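Long-range contacts in leucine-rich-repeat protein (PDB 4WNR), which binds GDP and magnesium through its Roc G-domain, present here with the adjoining COR-A part, and probably acts as a serine/threonine protein kinase: residues K276-G281 / D314-P318; K284-I290 / M302-L307; K36-V42 / H202-A208; L111-Y117 / F139-V145. One frame throughout, in Å; residues are numbered along the deposited sequence.

Contact 1: residues K276-G281 / D314-P318; sequences KWITEG and DYYYP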
# COMPACT_ATOMS: atom_id res chain seq x y z
N LYS A 276 9.91 -0.08 2.86
CA LYS A 276 10.64 -0.89 3.85
C LYS A 276 11.27 -0.05 4.96
O LYS A 276 11.48 -0.54 6.07
CB LYS A 276 11.72 -1.73 3.16
CG LYS A 276 11.16 -2.81 2.24
CD LYS A 276 12.26 -3.63 1.59
CE LYS A 276 11.69 -4.71 0.69
NZ LYS A 276 12.75 -5.50 0.01
N TRP A 277 11.57 1.21 4.66
CA TRP A 277 12.11 2.15 5.66
C TRP A 277 11.17 2.31 6.85
O TRP A 277 11.61 2.29 8.00
CB TRP A 277 12.37 3.51 5.01
CG TRP A 277 12.99 4.52 5.94
CD1 TRP A 277 14.30 4.57 6.33
CD2 TRP A 277 12.33 5.62 6.58
NE1 TRP A 277 14.49 5.64 7.18
CE2 TRP A 277 13.30 6.30 7.34
CE3 TRP A 277 11.02 6.09 6.58
CZ2 TRP A 277 13.00 7.43 8.10
CZ3 TRP A 277 10.72 7.22 7.33
CH2 TRP A 277 11.70 7.87 8.09
N ILE A 278 9.88 2.46 6.57
CA ILE A 278 8.87 2.63 7.62
C ILE A 278 8.73 1.35 8.43
O ILE A 278 8.89 1.36 9.65
CB ILE A 278 7.48 2.99 7.03
CG1 ILE A 278 7.53 4.33 6.30
CG2 ILE A 278 6.43 3.04 8.14
CD1 ILE A 278 6.35 4.55 5.37
N THR A 279 8.44 0.25 7.74
CA THR A 279 8.12 -1.02 8.38
C THR A 279 9.25 -1.56 9.26
O THR A 279 9.02 -1.96 10.40
CB THR A 279 7.73 -2.10 7.34
OG1 THR A 279 8.78 -2.23 6.37
CG2 THR A 279 6.44 -1.72 6.64
N GLU A 280 10.47 -1.55 8.73
CA GLU A 280 11.64 -2.02 9.48
C GLU A 280 11.92 -1.17 10.72
O GLU A 280 12.43 -1.67 11.72
CB GLU A 280 12.88 -2.06 8.58
CG GLU A 280 12.82 -3.11 7.47
CD GLU A 280 12.72 -4.53 7.99
OE1 GLU A 280 13.31 -4.84 9.05
OE2 GLU A 280 12.04 -5.35 7.34
N GLY A 281 11.59 0.12 10.64
CA GLY A 281 11.67 1.01 11.79
C GLY A 281 10.65 0.67 12.87
O GLY A 281 10.96 0.71 14.06
N ASP A 314 21.38 -1.71 7.86
CA ASP A 314 20.27 -1.17 8.65
C ASP A 314 19.96 0.23 8.13
O ASP A 314 20.87 0.99 7.81
CB ASP A 314 20.63 -1.11 10.14
CG ASP A 314 20.67 -2.48 10.80
OD1 ASP A 314 19.99 -3.41 10.32
OD2 ASP A 314 21.39 -2.62 11.81
N TYR A 315 18.68 0.56 8.05
CA TYR A 315 18.26 1.88 7.57
C TYR A 315 18.61 2.96 8.58
O TYR A 315 18.49 2.75 9.79
CB TYR A 315 16.76 1.90 7.28
CG TYR A 315 16.35 1.11 6.06
CD1 TYR A 315 16.83 1.44 4.79
CD2 TYR A 315 15.46 0.03 6.16
CE1 TYR A 315 16.45 0.71 3.67
CE2 TYR A 315 15.08 -0.69 5.05
CZ TYR A 315 15.57 -0.35 3.81
OH TYR A 315 15.20 -1.07 2.70
N TYR A 316 19.06 4.11 8.08
CA TYR A 316 19.36 5.26 8.93
C TYR A 316 18.08 5.99 9.29
O TYR A 316 17.30 6.35 8.40
CB TYR A 316 20.35 6.20 8.24
CG TYR A 316 20.63 7.49 9.01
CD1 TYR A 316 20.91 7.47 10.37
CD2 TYR A 316 20.62 8.72 8.36
CE1 TYR A 316 21.16 8.64 11.07
CE2 TYR A 316 20.88 9.90 9.05
CZ TYR A 316 21.15 9.85 10.40
OH TYR A 316 21.40 11.02 11.09
N TYR A 317 17.87 6.21 10.58
CA TYR A 317 16.70 6.93 11.08
C TYR A 317 17.15 8.19 11.81
O TYR A 317 17.58 8.12 12.96
CB TYR A 317 15.90 6.04 12.03
CG TYR A 317 15.32 4.82 11.34
CD1 TYR A 317 14.13 4.90 10.63
CD2 TYR A 317 15.97 3.59 11.40
CE1 TYR A 317 13.60 3.79 10.00
CE2 TYR A 317 15.45 2.47 10.77
CZ TYR A 317 14.26 2.58 10.07
OH TYR A 317 13.74 1.47 9.44
N PRO A 318 17.07 9.36 11.13
CA PRO A 318 17.42 10.62 11.78
C PRO A 318 16.53 10.92 12.99
O PRO A 318 15.35 10.57 12.98
CB PRO A 318 17.18 11.66 10.68
CG PRO A 318 17.30 10.91 9.41
CD PRO A 318 16.78 9.53 9.70

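Contact 2: residues K284-I290 / M302-L307; sequences KIINSEI and MLDEIL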
# COMPACT_ATOMS: atom_id res chain seq x y z
N LYS A 284 11.55 -2.83 14.50
CA LYS A 284 12.64 -2.65 15.46
C LYS A 284 12.11 -2.25 16.84
O LYS A 284 12.61 -2.72 17.86
CB LYS A 284 13.64 -1.60 14.97
CG LYS A 284 14.76 -2.18 14.11
CD LYS A 284 15.64 -1.08 13.52
CE LYS A 284 17.04 -1.59 13.23
NZ LYS A 284 17.07 -2.82 12.40
N ILE A 285 11.08 -1.41 16.86
CA ILE A 285 10.43 -0.99 18.10
C ILE A 285 9.63 -2.14 18.70
O ILE A 285 9.77 -2.45 19.88
CB ILE A 285 9.51 0.24 17.88
CG1 ILE A 285 10.35 1.45 17.47
CG2 ILE A 285 8.71 0.56 19.13
CD1 ILE A 285 9.55 2.59 16.87
N ILE A 286 8.80 -2.78 17.88
CA ILE A 286 7.94 -3.88 18.34
C ILE A 286 8.76 -5.06 18.86
O ILE A 286 8.44 -5.63 19.90
CB ILE A 286 6.98 -4.35 17.22
CG1 ILE A 286 5.96 -3.25 16.91
CG2 ILE A 286 6.24 -5.63 17.63
CD1 ILE A 286 5.18 -3.47 15.62
N ASN A 287 9.82 -5.42 18.13
CA ASN A 287 10.70 -6.53 18.50
C ASN A 287 11.95 -6.10 19.28
O ASN A 287 12.96 -6.80 19.27
CB ASN A 287 11.12 -7.31 17.25
CG ASN A 287 9.94 -7.89 16.49
OD1 ASN A 287 8.96 -8.33 17.08
ND2 ASN A 287 10.04 -7.90 15.16
N SER A 288 11.87 -4.95 19.95
CA SER A 288 12.98 -4.48 20.79
C SER A 288 13.06 -5.31 22.06
O SER A 288 12.08 -5.42 22.80
CB SER A 288 12.80 -3.00 21.14
OG SER A 288 13.80 -2.56 22.04
N GLU A 289 14.23 -5.89 22.31
CA GLU A 289 14.46 -6.69 23.52
C GLU A 289 14.51 -5.81 24.78
O GLU A 289 14.16 -6.25 25.87
CB GLU A 289 15.75 -7.52 23.39
CG GLU A 289 17.04 -6.71 23.32
CD GLU A 289 18.27 -7.58 23.16
OE1 GLU A 289 18.16 -8.72 22.66
OE2 GLU A 289 19.37 -7.11 23.54
N ILE A 290 14.96 -4.57 24.61
CA ILE A 290 15.01 -3.60 25.71
C ILE A 290 13.59 -3.14 26.06
O ILE A 290 13.31 -2.83 27.22
CB ILE A 290 15.89 -2.37 25.36
CG1 ILE A 290 17.29 -2.80 24.90
CG2 ILE A 290 16.00 -1.42 26.55
CD1 ILE A 290 18.05 -3.67 25.88
N MET A 302 14.84 6.23 24.55
CA MET A 302 15.21 4.85 24.22
C MET A 302 15.37 4.61 22.72
O MET A 302 16.03 3.65 22.31
CB MET A 302 14.15 3.87 24.76
CG MET A 302 13.87 3.98 26.25
SD MET A 302 12.56 2.87 26.78
CE MET A 302 13.33 1.27 26.52
N LEU A 303 14.77 5.47 21.90
CA LEU A 303 14.78 5.30 20.44
C LEU A 303 16.17 5.36 19.81
O LEU A 303 16.38 4.81 18.72
CB LEU A 303 13.87 6.34 19.77
CG LEU A 303 12.38 6.25 20.07
CD1 LEU A 303 11.64 7.43 19.45
CD2 LEU A 303 11.78 4.94 19.58
N ASP A 304 17.12 6.02 20.48
CA ASP A 304 18.49 6.09 19.99
C ASP A 304 19.15 4.71 19.93
O ASP A 304 19.80 4.37 18.95
CB ASP A 304 19.33 7.03 20.87
CG ASP A 304 18.91 8.48 20.73
OD1 ASP A 304 17.72 8.78 20.97
OD2 ASP A 304 19.77 9.32 20.40
N GLU A 305 18.97 3.93 20.99
CA GLU A 305 19.53 2.58 21.07
C GLU A 305 18.80 1.61 20.13
O GLU A 305 19.43 0.74 19.53
CB GLU A 305 19.46 2.06 22.52
CG GLU A 305 20.21 0.76 22.77
CD GLU A 305 19.40 -0.49 22.46
OE1 GLU A 305 18.16 -0.46 22.59
OE2 GLU A 305 20.01 -1.51 22.08
N ILE A 306 17.48 1.77 20.02
CA ILE A 306 16.65 0.88 19.21
C ILE A 306 16.89 1.10 17.72
O ILE A 306 17.10 0.15 16.97
CB ILE A 306 15.15 1.06 19.52
CG1 ILE A 306 14.85 0.70 20.98
CG2 ILE A 306 14.29 0.20 18.60
CD1 ILE A 306 13.52 1.21 21.49
N LEU A 307 16.85 2.36 17.30
CA LEU A 307 16.98 2.72 15.88
C LEU A 307 18.43 2.99 15.44
O LEU A 307 18.66 3.49 14.34
CB LEU A 307 16.10 3.94 15.56
CG LEU A 307 14.62 3.82 15.92
CD1 LEU A 307 13.91 5.14 15.68
CD2 LEU A 307 13.94 2.70 15.14

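Contact 3: residues K36-V42 / H202-A208; sequences KKPLNEV and HMQIEWA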
# COMPACT_ATOMS: atom_id res chain seq x y z
N LYS A 36 -1.44 17.45 -22.78
CA LYS A 36 -1.80 16.61 -21.64
C LYS A 36 -2.05 15.15 -22.04
O LYS A 36 -3.03 14.84 -22.71
CB LYS A 36 -3.05 17.16 -20.94
CG LYS A 36 -2.84 18.53 -20.32
CD LYS A 36 -4.12 19.07 -19.69
CE LYS A 36 -4.42 18.39 -18.36
NZ LYS A 36 -5.66 18.94 -17.74
N LYS A 37 -1.15 14.27 -21.60
CA LYS A 37 -1.31 12.82 -21.79
C LYS A 37 -2.11 12.21 -20.64
O LYS A 37 -2.16 12.78 -19.55
CB LYS A 37 0.06 12.13 -21.89
CG LYS A 37 0.73 12.24 -23.26
CD LYS A 37 1.38 13.59 -23.48
CE LYS A 37 2.17 13.62 -24.78
NZ LYS A 37 2.92 14.89 -24.96
N PRO A 38 -2.75 11.05 -20.88
CA PRO A 38 -3.50 10.37 -19.83
C PRO A 38 -2.60 9.66 -18.82
O PRO A 38 -1.49 9.24 -19.17
CB PRO A 38 -4.35 9.36 -20.60
CG PRO A 38 -3.55 9.05 -21.81
CD PRO A 38 -2.80 10.31 -22.16
N LEU A 39 -3.08 9.52 -17.59
CA LEU A 39 -2.29 8.92 -16.51
C LEU A 39 -2.21 7.40 -16.67
O LEU A 39 -1.11 6.84 -16.81
CB LEU A 39 -2.90 9.27 -15.14
CG LEU A 39 -2.24 8.68 -13.88
CD1 LEU A 39 -0.73 8.91 -13.87
CD2 LEU A 39 -2.88 9.28 -12.64
N ASN A 40 -3.36 6.75 -16.66
CA ASN A 40 -3.47 5.29 -16.85
C ASN A 40 -2.59 4.48 -15.89
O ASN A 40 -1.88 3.56 -16.31
CB ASN A 40 -3.16 4.92 -18.31
CG ASN A 40 -4.04 5.64 -19.31
OD1 ASN A 40 -3.57 6.02 -20.39
ND2 ASN A 40 -5.31 5.83 -18.98
N GLU A 41 -2.66 4.82 -14.61
CA GLU A 41 -1.97 4.07 -13.56
C GLU A 41 -2.87 3.85 -12.36
O GLU A 41 -3.62 4.74 -11.97
CB GLU A 41 -0.68 4.77 -13.11
CG GLU A 41 0.59 4.17 -13.69
CD GLU A 41 1.84 4.52 -12.89
OE1 GLU A 41 1.71 4.95 -11.73
OE2 GLU A 41 2.95 4.36 -13.43
N VAL A 42 -2.80 2.65 -11.78
CA VAL A 42 -3.58 2.29 -10.60
C VAL A 42 -2.74 1.44 -9.66
O VAL A 42 -1.96 0.59 -10.11
CB VAL A 42 -4.84 1.46 -10.97
CG1 VAL A 42 -5.80 1.41 -9.79
CG2 VAL A 42 -5.54 2.04 -12.19
N HIS A 202 -9.93 7.64 -11.86
CA HIS A 202 -8.75 8.42 -12.26
C HIS A 202 -8.00 7.83 -13.46
O HIS A 202 -6.87 8.22 -13.75
CB HIS A 202 -7.80 8.60 -11.06
CG HIS A 202 -6.95 7.40 -10.76
ND1 HIS A 202 -7.43 6.30 -10.08
CD2 HIS A 202 -5.65 7.14 -11.03
CE1 HIS A 202 -6.47 5.41 -9.96
NE2 HIS A 202 -5.38 5.90 -10.52
N MET A 203 -8.65 6.92 -14.18
CA MET A 203 -8.09 6.37 -15.42
C MET A 203 -8.30 7.36 -16.57
O MET A 203 -7.44 7.49 -17.44
CB MET A 203 -8.76 5.03 -15.76
CG MET A 203 -7.80 4.01 -16.35
SD MET A 203 -6.59 3.46 -15.14
CE MET A 203 -5.53 2.44 -16.15
N GLN A 204 -9.43 8.05 -16.55
CA GLN A 204 -9.77 9.06 -17.56
C GLN A 204 -9.07 10.40 -17.30
O GLN A 204 -8.98 11.23 -18.21
CB GLN A 204 -11.28 9.27 -17.61
CG GLN A 204 -12.08 8.02 -17.96
CD GLN A 204 -11.78 7.50 -19.35
OE1 GLN A 204 -11.86 8.24 -20.33
NE2 GLN A 204 -11.44 6.21 -19.45
N ILE A 205 -8.59 10.61 -16.08
CA ILE A 205 -7.89 11.85 -15.72
C ILE A 205 -6.55 11.94 -16.46
O ILE A 205 -5.86 10.93 -16.64
CB ILE A 205 -7.68 11.97 -14.19
CG1 ILE A 205 -9.03 12.11 -13.49
CG2 ILE A 205 -6.78 13.16 -13.86
CD1 ILE A 205 -8.96 12.08 -11.97
N GLU A 206 -6.20 13.15 -16.88
CA GLU A 206 -5.00 13.39 -17.68
C GLU A 206 -4.09 14.45 -17.05
O GLU A 206 -4.57 15.38 -16.38
CB GLU A 206 -5.36 13.78 -19.12
CG GLU A 206 -6.42 14.87 -19.24
CD GLU A 206 -6.74 15.23 -20.68
OE1 GLU A 206 -6.55 14.37 -21.58
OE2 GLU A 206 -7.20 16.36 -20.93
N TRP A 207 -2.79 14.30 -17.27
CA TRP A 207 -1.75 15.10 -16.62
C TRP A 207 -0.95 15.93 -17.62
O TRP A 207 -0.90 15.60 -18.80
CB TRP A 207 -0.77 14.18 -15.90
CG TRP A 207 -1.19 13.72 -14.54
CD1 TRP A 207 -2.43 13.81 -13.97
CD2 TRP A 207 -0.36 13.06 -13.59
NE1 TRP A 207 -2.41 13.26 -12.72
CE2 TRP A 207 -1.16 12.79 -12.46
CE3 TRP A 207 0.98 12.67 -13.58
CZ2 TRP A 207 -0.65 12.15 -11.32
CZ3 TRP A 207 1.48 12.03 -12.45
CH2 TRP A 207 0.67 11.78 -11.34
N ALA A 208 -0.31 16.98 -17.12
CA ALA A 208 0.68 17.73 -17.90
C ALA A 208 1.99 16.96 -17.95
O ALA A 208 2.21 16.04 -17.16
CB ALA A 208 0.90 19.10 -17.29

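Contact 4: residues L111-Y117 / F139-V145; sequences LSKRSLY and FGGDSPV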
# COMPACT_ATOMS: atom_id res chain seq x y z
N LEU A 111 -2.50 1.56 2.58
CA LEU A 111 -3.86 1.52 2.05
C LEU A 111 -4.29 2.94 1.71
O LEU A 111 -4.18 3.85 2.54
CB LEU A 111 -4.83 0.92 3.07
CG LEU A 111 -4.48 -0.46 3.65
CD1 LEU A 111 -5.63 -0.96 4.51
CD2 LEU A 111 -4.15 -1.47 2.57
N SER A 112 -4.80 3.13 0.49
CA SER A 112 -5.12 4.47 -0.01
C SER A 112 -6.37 4.50 -0.88
O SER A 112 -6.83 3.46 -1.35
CB SER A 112 -3.93 5.02 -0.80
OG SER A 112 -3.56 4.12 -1.83
N LYS A 113 -6.89 5.70 -1.08
CA LYS A 113 -8.05 5.92 -1.94
C LYS A 113 -7.63 5.96 -3.41
O LYS A 113 -6.44 5.92 -3.72
CB LYS A 113 -8.76 7.23 -1.57
CG LYS A 113 -9.35 7.24 -0.17
CD LYS A 113 -10.23 8.46 0.05
CE LYS A 113 -10.95 8.41 1.40
NZ LYS A 113 -10.03 8.60 2.55
N ARG A 114 -8.62 6.03 -4.30
CA ARG A 114 -8.40 6.04 -5.75
C ARG A 114 -7.47 4.90 -6.17
O ARG A 114 -6.49 5.10 -6.89
CB ARG A 114 -7.83 7.39 -6.19
CG ARG A 114 -8.76 8.56 -5.91
CD ARG A 114 -8.22 9.86 -6.47
NE ARG A 114 -7.05 10.34 -5.74
CZ ARG A 114 -6.40 11.47 -5.99
NH1 ARG A 114 -6.79 12.27 -6.98
NH2 ARG A 114 -5.35 11.81 -5.26
N SER A 115 -7.81 3.70 -5.70
CA SER A 115 -7.02 2.50 -5.94
C SER A 115 -7.96 1.34 -6.27
O SER A 115 -9.15 1.56 -6.48
CB SER A 115 -6.18 2.16 -4.70
OG SER A 115 -5.39 3.27 -4.31
N LEU A 116 -7.42 0.13 -6.35
CA LEU A 116 -8.24 -1.08 -6.48
C LEU A 116 -7.80 -2.12 -5.46
O LEU A 116 -6.61 -2.28 -5.20
CB LEU A 116 -8.14 -1.65 -7.90
CG LEU A 116 -9.13 -2.77 -8.25
CD1 LEU A 116 -9.66 -2.62 -9.67
CD2 LEU A 116 -8.52 -4.15 -8.05
N TYR A 117 -8.77 -2.83 -4.89
CA TYR A 117 -8.51 -3.81 -3.84
C TYR A 117 -8.87 -5.22 -4.29
O TYR A 117 -9.91 -5.43 -4.92
CB TYR A 117 -9.29 -3.46 -2.57
CG TYR A 117 -8.71 -2.28 -1.82
CD1 TYR A 117 -8.98 -0.97 -2.22
CD2 TYR A 117 -7.89 -2.47 -0.71
CE1 TYR A 117 -8.44 0.11 -1.54
CE2 TYR A 117 -7.36 -1.40 -0.02
CZ TYR A 117 -7.63 -0.11 -0.44
OH TYR A 117 -7.10 0.95 0.25
N PHE A 139 -10.53 2.95 4.58
CA PHE A 139 -9.31 3.48 3.95
C PHE A 139 -9.45 3.69 2.44
O PHE A 139 -8.97 4.68 1.90
CB PHE A 139 -8.13 2.54 4.22
CG PHE A 139 -7.74 2.46 5.67
CD1 PHE A 139 -7.23 3.58 6.33
CD2 PHE A 139 -7.88 1.28 6.39
CE1 PHE A 139 -6.88 3.51 7.67
CE2 PHE A 139 -7.53 1.21 7.72
CZ PHE A 139 -7.03 2.33 8.37
N GLY A 140 -10.11 2.75 1.77
CA GLY A 140 -10.23 2.77 0.31
C GLY A 140 -11.21 3.79 -0.25
O GLY A 140 -11.01 4.31 -1.35
N GLY A 141 -12.26 4.08 0.51
CA GLY A 141 -13.27 5.05 0.09
C GLY A 141 -14.18 4.50 -0.99
O GLY A 141 -14.98 3.60 -0.74
N ASP A 142 -14.05 5.04 -2.21
CA ASP A 142 -14.85 4.60 -3.36
C ASP A 142 -14.11 3.59 -4.24
O ASP A 142 -14.54 3.30 -5.36
CB ASP A 142 -15.28 5.81 -4.20
CG ASP A 142 -16.15 6.79 -3.43
OD1 ASP A 142 -17.05 6.34 -2.68
OD2 ASP A 142 -15.95 8.01 -3.59
N SER A 143 -12.99 3.06 -3.74
CA SER A 143 -12.18 2.11 -4.50
C SER A 143 -12.92 0.79 -4.67
O SER A 143 -13.50 0.27 -3.71
CB SER A 143 -10.85 1.86 -3.78
OG SER A 143 -10.05 3.03 -3.76
N PRO A 144 -12.93 0.23 -5.90
CA PRO A 144 -13.61 -1.04 -6.13
C PRO A 144 -12.89 -2.23 -5.50
O PRO A 144 -11.68 -2.20 -5.32
CB PRO A 144 -13.62 -1.16 -7.66
CG PRO A 144 -12.44 -0.37 -8.11
CD PRO A 144 -12.35 0.78 -7.14
N VAL A 145 -13.66 -3.26 -5.18
CA VAL A 145 -13.14 -4.45 -4.52
C VAL A 145 -13.51 -5.71 -5.30
O VAL A 145 -14.65 -5.86 -5.74
CB VAL A 145 -13.70 -4.59 -3.08
CG1 VAL A 145 -13.08 -5.78 -2.36
CG2 VAL A 145 -13.46 -3.31 -2.29

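Contact 1: residues K276-G281 / D314-P318
Trp277, on helix 275-286, meets Tyr315 and Tyr317 of the loop before helix 322-331, and its indole and its backbone both take part. The hydrogen bonds form a reciprocal pair. The indole N-H is directed at the loop backbone: NE1 of Trp277 lies 3.1 Å from O of Tyr316 with an N-H...O angle of 176°. The acceptor sits in the indole plane, although the donor stands above the carbonyl plane and not on a lone pair. In return, OH of Tyr317 donates to O of Trp277 over 2.7 Å, here within the carbonyl plane and on a lone pair. The helical bond from Gly281 N to that oxygen is weak, and the phenol adds a second donor.

The three rings form an aromatic cluster joining helix 275-286 to the loop in the COR-A region. Tyr317 forms an offset stack with the five-membered ring of Trp277, the planes 27° apart and CE1 lying over one indole face. The two side chains run past each other in opposite directions, which carries the phenol back to the helix. Tyr315 instead makes an offset edge-to-face pair, the indole edge toward the Tyr315 face, planes at 72°, while CA of Trp277 makes a CH-pi contact over the same ring. The first torsion of Trp277 sets CG opposite the backbone N and sends the indole toward the loop.

Aliphatic carbons complete the group: CB of Lys276 lies 3.6 Å from OH of Tyr315, and CG of Glu280 meets that ring at its edge. Because the nearly straight NE1 bond and the stack act together on the indole, they should fix its rotation, while backbone partners satisfy the polar atoms of two buried aromatic side chains.

Contact 2: residues K284-I290 / M302-L307
Lys284 and Ile306, with CA atoms 6.5 Å apart, mark the nearest backbone approach between the end of helix 275-286 and the short helix 303-306; the first chain leaves helical geometry at Asn287 and re-enters it after the N-cap Ser288. No hydrogen bond crosses, so side-chain packing carries the contact. Ile306 puts its two branches to separate use: CG2, anti to its own N, lies 3.4 Å from O of Lys284, and CG1 is 3.6 Å from OG of Ser288. That hydroxyl caps Leu291 N. An alanine in place of Ile306 lacks both branches, and a gap is likely to open between the Lys284 carbonyl and Ser288. Beside it, CD1 of Ile285 meets CD2 of Leu303 at 4.2 Å. Further along, the bend at the last Met302 torsion (chi3 67°) leaves CE of Met302 against CG2 of Ile290 at 3.8 Å, while CG1 of Ile290 rests by OE1 of Glu305. Leu298 of strand 297-299 adds to the apolar side by touching Ile285, Leu303 and Ile306; helix 322-331 closes in through Met329 on Ile285 and Tyr322 on Leu303 and Leu307, within the COR-A region.

Contact 3: residues K36-V42 / H202-A208
Leu39 packs between His202 and Trp207, and this is the tight part of the contact. Its CD1 lies over the six-membered ring of Trp207, 3.9 Å from the centroid and only 2° off the normal; its CD2 comes in the plane of the imidazole, 3.9 Å from CD2 of His202. Beyond it, NE2 of His202 donates to O of Glu41 at 2.6 Å. The bond is bent, 130° at the hydrogen, and the acceptor lies tilted from the ring plane, though the donor is within the carbonyl plane. The His202 CG sits between the backbone N and the carbonyl carbon (chi1 79°), which turns the ring back to strand 36-47. Were His202 an alanine, O of Glu41 would probably lose this donor and a gap would open beside Leu39. Next along, SD of Met203 meets CG2 of Val42. Trp211, Phe212 and Phe252 also meet Trp207.

The other end is looser. Trp207 N bonds to O of Lys37 at 2.8 Å, nearly along the C=O axis, and Leu39 N to O of Ile205 at 3.3 Å, although the strand pairing here is weakly bonded. There the Lys36 chain, bent at chi3, crosses Glu206 at about a right angle, and NZ of Lys36 stays 4.4 Å from OE2 of Glu206, opposite charges that fall short of a salt bridge, both side chains exposed to solvent.

The antiparallel pairing adds strand 206-208 to strand 36-47, which runs into the GDP-binding P-loop of the Roc G-domain; this is consistent with a junction between the Roc and COR parts, built onto the sheet of a P-loop GTPase fold.

Contact 4: residues L111-Y117 / F139-V145
Tyr117 reaches from strand 116-121 across the turn at the end of helix 129-140. Its CB lies 4.2 Å from CG2 of Val145. With CG anti to the carbonyl carbon (chi1 -74°), the ring turns back toward the turn: CD1 and CE1 offer their edge to CB of Ser143, which lies in the ring plane, 3.7 Å from CD1. CE1 and CZ then pass CA of Gly140. At the tip, OH of Tyr117 is 3.6 Å from that CA and donates to O of Ser112 at 3.0 Å from above the carbonyl plane. These residues belong to a beta-alpha-beta crossover of the P-loop GTPase fold, in which helix 129-140 links parallel strands 116-121 and 145-149; the bond from Tyr117 N to O of Pro144, 3.0 Å, helps register the strands. The type II' turn from Gly140 to Ser143 is tied to the preceding loop by one hydroxyl: OG of Ser143 accepts from Ser115 N at 3.0 Å, nearly straight at 164°, and donates to O of Gly140 at 2.9 Å. CG of Pro144 packs on CD1 of Leu116. At the other end, CD1 of Leu111 comes obliquely to CD2 of Phe139, 3.7 Å away, and His135 meets the phenylalanine ring edge-to-face.

Along the chain, contact 3 opens first and contact 4 is nested inside its loop; contact 1 follows both in series and encloses contact 2. They form two neighbouring pairs. Contacts 3 and 4, with centres 17 Å apart, share the G-domain sheet, in which strands 36-47 and 116-121 are neighbours, and touch where His202 packs against the backbone of Arg114. Contacts 1 and 2, with centres 12 Å apart, share helix 275-286 and meet through Gly281 and Leu307 in the COR-A region. Contacts 2 and 3, centres 43 Å apart, lie on opposite sides of the chain's centre. One pair thus lies in the sheet of the nucleotide-binding Roc domain and probably at its junction with COR, the other within the COR-A packing.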